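Local structure of monalysin (Pseudomonas entomophila, 4MKO) at residues Gly49-Val55 / Val146-Thr152. The protein forms membrane pores as a beta-barrel toxin of the aerolysin-like family, damaging the intestine of Drosophila during infection. Residues are numbered along the deposited sequence; the frame is centred on the assembly and turned at random.
Sequences GTYTRPV and VYAHNAT
Thr-52 and His-149 stand side by side on one face of the sheet, a non-hydrogen-bonded antiparallel pair joined through its side chains: Thr-52 OG1 and His-149 ND1 share a 2.7 Å hydrogen bond at the imidazole edge. A chi1 of -66° puts Thr-52 OG1 beside the backbone N, where it meets ND1, and leaves CG2 anti to that N, 3.4 Å from His-149 CE1. The ring is gripped at both nitrogens, since NE2 hydrogen-bonds to Ser-180 OG, and it stacks on Tyr-178. The contact joins strands 46-67 and 136-151, central in the long, twisted sheet of this aerolysin-like fold; backbone bonds pair Tyr-51 with Asn-150 and Arg-53 with Ala-148. On the other face, Ala-148 CB meets Val-55 CG1 at 3.6 Å, while the Arg-53 guanidinium folds forward along its own strand, so that NE (2.9 Å) and NH2 both hydrogen-bond to Pro-54 O in the guanidinium plane. Tyr-147 leans obliquely against Pro-54, CE2 3.8 Å from Pro-54 CB, and its OH hydrogen-bonds to Asn-105 OD1. At the far end the Tyr-51 ring receives Thr-152 CG2 at its edge, 3.7 Å from CE1. Gly-49 O accepts both Thr-152 OG1 (2.8 Å) and Thr-152 N.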
ATOM      1  N   GLY A  49       4.394   9.994  17.400  1.00  7.60           N
ATOM      2  CA  GLY A  49       5.669   9.397  17.020  1.00  7.11           C
ATOM      3  C   GLY A  49       5.344   8.013  16.502  1.00 10.61           C
ATOM      4  O   GLY A  49       4.887   7.161  17.271  1.00  8.80           O
ATOM      5  N   THR A  50       5.565   7.788  15.202  1.00  7.74           N
ATOM      6  CA  THR A  50       5.125   6.561  14.532  1.00  7.10           C
ATOM      7  C   THR A  50       6.210   5.787  13.824  1.00  9.10           C
ATOM      8  O   THR A  50       6.984   6.376  13.072  1.00  9.88           O
ATOM      9  CB  THR A  50       3.998   6.927  13.554  1.00 13.17           C
ATOM     10  OG1 THR A  50       2.991   7.698  14.215  1.00  8.79           O
ATOM     11  CG2 THR A  50       3.381   5.713  12.851  1.00  9.79           C
ATOM     12  N   TYR A  51       6.221   4.452  14.005  1.00  6.02           N
ATOM     13  CA  TYR A  51       7.121   3.578  13.260  1.00  5.54           C
ATOM     14  C   TYR A  51       6.347   3.183  12.003  1.00  8.47           C
ATOM     15  O   TYR A  51       5.169   2.818  12.107  1.00  7.64           O
ATOM     16  CB  TYR A  51       7.480   2.306  14.052  1.00  6.79           C
ATOM     17  CG  TYR A  51       8.352   2.543  15.269  1.00  6.86           C
ATOM     18  CD1 TYR A  51       7.788   2.809  16.516  1.00  9.08           C
ATOM     19  CD2 TYR A  51       9.743   2.477  15.178  1.00  6.67           C
ATOM     20  CE1 TYR A  51       8.588   3.016  17.644  1.00  8.85           C
ATOM     21  CE2 TYR A  51      10.553   2.703  16.293  1.00  7.31           C
ATOM     22  CZ  TYR A  51       9.969   2.961  17.526  1.00 12.47           C
ATOM     23  OH  TYR A  51      10.773   3.166  18.618  1.00 11.45           O
ATOM     24  N   THR A  52       6.986   3.262  10.827  1.00  4.12           N
ATOM     25  CA  THR A  52       6.332   2.881   9.571  1.00  4.33           C
ATOM     26  C   THR A  52       7.234   1.969   8.782  1.00  7.52           C
ATOM     27  O   THR A  52       8.427   2.222   8.711  1.00  6.01           O
ATOM     28  CB  THR A  52       6.016   4.151   8.733  1.00  8.48           C
ATOM     29  OG1 THR A  52       5.051   4.929   9.421  1.00  7.30           O
ATOM     30  CG2 THR A  52       5.494   3.831   7.317  1.00  7.53           C
ATOM     31  N   ARG A  53       6.669   0.935   8.134  1.00  4.73           N
ATOM     32  CA  ARG A  53       7.454   0.115   7.214  1.00  5.00           C
ATOM     33  C   ARG A  53       6.546  -0.348   6.083  1.00  5.79           C
ATOM     34  O   ARG A  53       5.353  -0.553   6.326  1.00  4.18           O
ATOM     35  CB  ARG A  53       8.143  -1.087   7.911  1.00  4.95           C
ATOM     36  CG  ARG A  53       7.178  -2.093   8.555  1.00  4.95           C
ATOM     37  CD  ARG A  53       7.822  -3.483   8.645  1.00  7.12           C
ATOM     38  NE  ARG A  53       7.981  -4.064   7.304  1.00  7.11           N
ATOM     39  CZ  ARG A  53       8.697  -5.150   7.013  1.00 11.87           C
ATOM     40  NH1 ARG A  53       9.346  -5.810   7.974  1.00  6.27           N
ATOM     41  NH2 ARG A  53       8.773  -5.582   5.765  1.00  7.54           N
ATOM     42  N   PRO A  54       7.082  -0.551   4.858  1.00  4.57           N
ATOM     43  CA  PRO A  54       6.236  -1.134   3.795  1.00  4.03           C
ATOM     44  C   PRO A  54       5.993  -2.590   4.150  1.00  5.77           C
ATOM     45  O   PRO A  54       6.884  -3.229   4.720  1.00  5.58           O
ATOM     46  CB  PRO A  54       7.115  -1.046   2.515  1.00  5.68           C
ATOM     47  CG  PRO A  54       8.369  -0.297   2.909  1.00  9.34           C
ATOM     48  CD  PRO A  54       8.488  -0.400   4.415  1.00  5.75           C
ATOM     49  N   VAL A  55       4.816  -3.137   3.802  1.00  3.14           N
ATOM     50  CA  VAL A  55       4.551  -4.552   4.109  1.00  3.86           C
ATOM     51  C   VAL A  55       3.982  -5.341   2.936  1.00  6.30           C
ATOM     52  O   VAL A  55       4.074  -6.573   2.933  1.00  5.73           O
ATOM     53  CB  VAL A  55       3.661  -4.747   5.373  1.00  6.18           C
ATOM     54  CG1 VAL A  55       4.427  -4.384   6.657  1.00  6.30           C
ATOM     55  CG2 VAL A  55       2.325  -3.977   5.272  1.00  6.14           C
ATOM     56  N   VAL A 146       1.413  -0.758   0.342  1.00  4.39           N
ATOM     57  CA  VAL A 146       0.813  -0.885   1.677  1.00  3.00           C
ATOM     58  C   VAL A 146       1.865  -0.808   2.771  1.00  6.87           C
ATOM     59  O   VAL A 146       2.883  -1.510   2.712  1.00  4.48           O
ATOM     60  CB  VAL A 146      -0.033  -2.183   1.805  1.00  5.62           C
ATOM     61  CG1 VAL A 146      -0.744  -2.245   3.163  1.00  5.54           C
ATOM     62  CG2 VAL A 146      -1.054  -2.290   0.661  1.00  5.45           C
ATOM     63  N   TYR A 147       1.574   0.003   3.803  1.00  3.92           N
ATOM     64  CA  TYR A 147       2.475   0.235   4.936  1.00  3.00           C
ATOM     65  C   TYR A 147       1.824  -0.143   6.253  1.00  6.31           C
ATOM     66  O   TYR A 147       0.607   0.020   6.411  1.00  5.51           O
ATOM     67  CB  TYR A 147       2.883   1.742   4.978  1.00  3.64           C
ATOM     68  CG  TYR A 147       3.540   2.177   3.692  1.00  4.39           C
ATOM     69  CD1 TYR A 147       2.773   2.541   2.585  1.00  5.81           C
ATOM     70  CD2 TYR A 147       4.919   2.081   3.524  1.00  5.72           C
ATOM     71  CE1 TYR A 147       3.365   2.850   1.366  1.00  5.44           C
ATOM     72  CE2 TYR A 147       5.527   2.409   2.312  1.00  6.98           C
ATOM     73  CZ  TYR A 147       4.739   2.770   1.229  1.00  9.63           C
ATOM     74  OH  TYR A 147       5.312   3.099   0.026  1.00 10.40           O
ATOM     75  N   ALA A 148       2.636  -0.659   7.186  1.00  4.23           N
ATOM     76  CA  ALA A 148       2.183  -0.950   8.546  1.00  4.27           C
ATOM     77  C   ALA A 148       2.757   0.155   9.430  1.00  6.56           C
ATOM     78  O   ALA A 148       3.880   0.636   9.198  1.00  5.40           O
ATOM     79  CB  ALA A 148       2.686  -2.314   9.017  1.00  5.60           C
ATOM     80  N   HIS A 149       1.982   0.558  10.435  1.00  3.86           N
ATOM     81  CA  HIS A 149       2.381   1.642  11.297  1.00  3.97           C
ATOM     82  C   HIS A 149       2.115   1.303  12.752  1.00  8.61           C
ATOM     83  O   HIS A 149       1.118   0.647  13.062  1.00  7.15           O
ATOM     84  CB  HIS A 149       1.511   2.879  10.974  1.00  4.49           C
ATOM     85  CG  HIS A 149       1.497   3.313   9.541  1.00  6.66           C
ATOM     86  ND1 HIS A 149       2.430   4.205   9.052  1.00  8.01           N
ATOM     87  CD2 HIS A 149       0.679   2.940   8.534  1.00  7.14           C
ATOM     88  CE1 HIS A 149       2.128   4.376   7.774  1.00  7.68           C
ATOM     89  NE2 HIS A 149       1.089   3.632   7.418  1.00  7.80           N
ATOM     90  N   ASN A 150       2.975   1.802  13.637  1.00  5.52           N
ATOM     91  CA  ASN A 150       2.762   1.778  15.075  1.00  4.69           C
ATOM     92  C   ASN A 150       2.846   3.239  15.507  1.00  7.86           C
ATOM     93  O   ASN A 150       3.952   3.776  15.614  1.00  8.64           O
ATOM     94  CB  ASN A 150       3.774   0.928  15.868  1.00  5.90           C
ATOM     95  CG  ASN A 150       3.622   1.176  17.376  1.00  7.32           C
ATOM     96  OD1 ASN A 150       2.730   1.919  17.818  1.00  8.39           O
ATOM     97  ND2 ASN A 150       4.474   0.593  18.198  1.00  6.60           N
ATOM     98  N   ALA A 151       1.691   3.880  15.682  1.00  5.71           N
ATOM     99  CA  ALA A 151       1.591   5.263  16.160  1.00  5.85           C
ATOM    100  C   ALA A 151       1.628   5.139  17.676  1.00  9.73           C
ATOM    101  O   ALA A 151       0.634   4.747  18.309  1.00  8.02           O
ATOM    102  CB  ALA A 151       0.291   5.903  15.672  1.00  6.58           C
ATOM    103  N   THR A 152       2.825   5.358  18.240  1.00  7.62           N
ATOM    104  CA  THR A 152       3.067   5.179  19.680  1.00  7.75           C
ATOM    105  C   THR A 152       2.188   6.138  20.510  1.00 11.13           C
ATOM    106  O   THR A 152       1.947   7.286  20.115  1.00  9.99           O
ATOM    107  CB  THR A 152       4.573   5.220  20.028  1.00 11.41           C
ATOM    108  OG1 THR A 152       5.068   6.557  19.959  1.00 11.58           O
ATOM    109  CG2 THR A 152       5.415   4.281  19.149  1.00  8.97           C
TER
HETATM  110  O   HOH W   1       3.536   9.664  20.104  1.00 13.24           O